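Local structure of structural polyprotein, VP2 (Israeli acute paralysis virus, 5CDD) at residues I136-A139 with E143-D146. The protein is a capsid protein of a honeybee virus and probably serves as a structural building block of the virion shell. Numbering follows the deposited sequence.
Sequences IPYA and EAYD
Tyr-138 reaches across to the backbone of Glu-143, Ala-144 and Tyr-145, spanning a break in one long strand of the capsid protein's antiparallel beta sandwich, the jelly-roll fold of picornavirus-like coat proteins. The chain leaves the strand after Ile-136, loops out and rejoins it at Tyr-145. Ile-136 bonds to Val-75 and Tyr-145 to Leu-71, backbone to backbone, so the neighbouring strand 68-81 runs past both ends of the detour.

The packing rests on a single side chain. In Tyr-138 a chi1 of -178° swings the ring out opposite the backbone N, beside the carbonyl carbon. This sends the ring across the gap while the alpha carbons of Tyr-138 and Ala-144 stay 9.0 Å apart. Tyr-138 CZ lies 4.0 Å from Ala-144 CA. The backbone N of Tyr-145 sits at the ring edge, near the ring plane, whereas Ala-144 CA and Glu-143 O approach obliquely. The methyl group of Ala-144 points away from the 136-139 segment, and the closest approaches of the Tyr-138 ring end are to backbone atoms. The Tyr-145 ring also leads away.

Polar bonding does not join the two segments directly. Tyr-138 OH is hydrogen-bonded to the carbonyl O of Gln-142, just before the second segment, which ties the loop back on itself, and Phe-154 meets the Tyr-138 ring edge-to-face. Glu-143 OE2 forms a salt bridge with Arg-152 of a neighbouring subunit, placing the loop at a capsid interface.

At the hydroxyl, Ala-144 N is 3.1 Å from Tyr-138 OH but poorly angled for a hydrogen bond, and Tyr-145 N is likewise misaligned at 3.5 Å from Tyr-138 OH.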
ATOM      1  N   ILE C 136       0.592  51.643  22.106  1.00 32.31           N
ATOM      2  CA  ILE C 136       0.123  51.608  20.730  1.00 32.01           C
ATOM      3  C   ILE C 136       1.180  50.933  19.863  1.00 33.04           C
ATOM      4  O   ILE C 136       2.145  51.566  19.432  1.00 33.52           O
ATOM      5  CB  ILE C 136      -0.145  53.024  20.195  1.00 30.96           C
ATOM      6  CG1 ILE C 136      -1.224  53.698  21.042  1.00 30.66           C
ATOM      7  CG2 ILE C 136      -0.580  52.956  18.739  1.00 29.22           C
ATOM      8  CD1 ILE C 136      -1.544  55.113  20.612  1.00 31.45           C
ATOM      9  N   PRO C 137       1.011  49.627  19.602  1.00 32.64           N
ATOM     10  CA  PRO C 137       1.956  48.865  18.784  1.00 32.35           C
ATOM     11  C   PRO C 137       2.182  49.515  17.425  1.00 32.48           C
ATOM     12  O   PRO C 137       1.283  50.157  16.885  1.00 34.37           O
ATOM     13  CB  PRO C 137       1.278  47.503  18.659  1.00 32.53           C
ATOM     14  CG  PRO C 137       0.495  47.397  19.925  1.00 32.77           C
ATOM     15  CD  PRO C 137      -0.105  48.772  20.040  1.00 32.17           C
ATOM     16  N   TYR C 138       3.385  49.353  16.883  1.00 31.83           N
ATOM     17  CA  TYR C 138       3.709  49.905  15.575  1.00 31.35           C
ATOM     18  C   TYR C 138       2.526  49.558  14.674  1.00 32.27           C
ATOM     19  O   TYR C 138       2.309  48.390  14.348  1.00 33.48           O
ATOM     20  CB  TYR C 138       4.990  49.259  15.050  1.00 30.30           C
ATOM     21  CG  TYR C 138       5.454  49.798  13.723  1.00 29.58           C
ATOM     22  CD1 TYR C 138       5.894  51.112  13.601  1.00 29.54           C
ATOM     23  CD2 TYR C 138       5.439  48.996  12.583  1.00 29.76           C
ATOM     24  CE1 TYR C 138       6.309  51.619  12.374  1.00 29.05           C
ATOM     25  CE2 TYR C 138       5.851  49.494  11.351  1.00 29.91           C
ATOM     26  CZ  TYR C 138       6.283  50.805  11.256  1.00 29.12           C
ATOM     27  OH  TYR C 138       6.681  51.303  10.040  1.00 31.60           O
ATOM     28  N   ALA C 139       1.758  50.569  14.281  1.00 31.88           N
ATOM     29  CA  ALA C 139       0.573  50.344  13.463  1.00 32.53           C
ATOM     30  C   ALA C 139       0.694  50.676  11.984  1.00 32.42           C
ATOM     31  O   ALA C 139      -0.315  50.737  11.279  1.00 32.21           O
ATOM     32  CB  ALA C 139      -0.608  51.100  14.063  1.00 33.01           C
ATOM     33  N   GLU C 143       7.293  48.937   6.349  1.00 33.14           N
ATOM     34  CA  GLU C 143       8.366  48.372   7.155  1.00 34.94           C
ATOM     35  C   GLU C 143       8.940  49.375   8.150  1.00 35.68           C
ATOM     36  O   GLU C 143       9.543  48.989   9.156  1.00 35.45           O
ATOM     37  CB  GLU C 143       9.477  47.844   6.249  1.00 36.64           C
ATOM     38  CG  GLU C 143       9.031  46.764   5.267  1.00 41.44           C
ATOM     39  CD  GLU C 143       8.272  45.626   5.936  1.00 44.44           C
ATOM     40  OE1 GLU C 143       7.052  45.775   6.175  1.00 46.26           O
ATOM     41  OE2 GLU C 143       8.898  44.584   6.231  1.00 46.02           O
ATOM     42  N   ALA C 144       8.750  50.661   7.868  1.00 36.21           N
ATOM     43  CA  ALA C 144       9.248  51.715   8.743  1.00 35.45           C
ATOM     44  C   ALA C 144       8.630  53.070   8.415  1.00 36.17           C
ATOM     45  O   ALA C 144       8.037  53.263   7.353  1.00 36.47           O
ATOM     46  CB  ALA C 144      10.764  51.798   8.650  1.00 33.79           C
ATOM     47  N   TYR C 145       8.779  54.005   9.348  1.00 37.37           N
ATOM     48  CA  TYR C 145       8.258  55.359   9.204  1.00 38.19           C
ATOM     49  C   TYR C 145       9.345  56.260   8.620  1.00 38.69           C
ATOM     50  O   TYR C 145      10.467  56.292   9.122  1.00 39.01           O
ATOM     51  CB  TYR C 145       7.823  55.879  10.579  1.00 39.18           C
ATOM     52  CG  TYR C 145       7.312  57.304  10.600  1.00 40.60           C
ATOM     53  CD1 TYR C 145       6.122  57.652   9.961  1.00 41.08           C
ATOM     54  CD2 TYR C 145       8.014  58.304  11.274  1.00 40.99           C
ATOM     55  CE1 TYR C 145       5.643  58.962   9.994  1.00 41.95           C
ATOM     56  CE2 TYR C 145       7.545  59.614  11.312  1.00 41.51           C
ATOM     57  CZ  TYR C 145       6.361  59.936  10.671  1.00 42.09           C
ATOM     58  OH  TYR C 145       5.897  61.229  10.708  1.00 43.25           O
ATOM     59  N   ASP C 146       9.014  56.986   7.556  1.00 39.57           N
ATOM     60  CA  ASP C 146       9.973  57.886   6.924  1.00 40.55           C
ATOM     61  C   ASP C 146      10.083  59.167   7.746  1.00 40.68           C
ATOM     62  O   ASP C 146       9.161  59.983   7.764  1.00 41.56           O
ATOM     63  CB  ASP C 146       9.522  58.229   5.505  1.00 43.45           C
ATOM     64  CG  ASP C 146      10.621  58.874   4.686  1.00 47.20           C
ATOM     65  OD1 ASP C 146      11.191  59.888   5.143  1.00 48.62           O
ATOM     66  OD2 ASP C 146      10.910  58.366   3.583  1.00 49.37           O
TER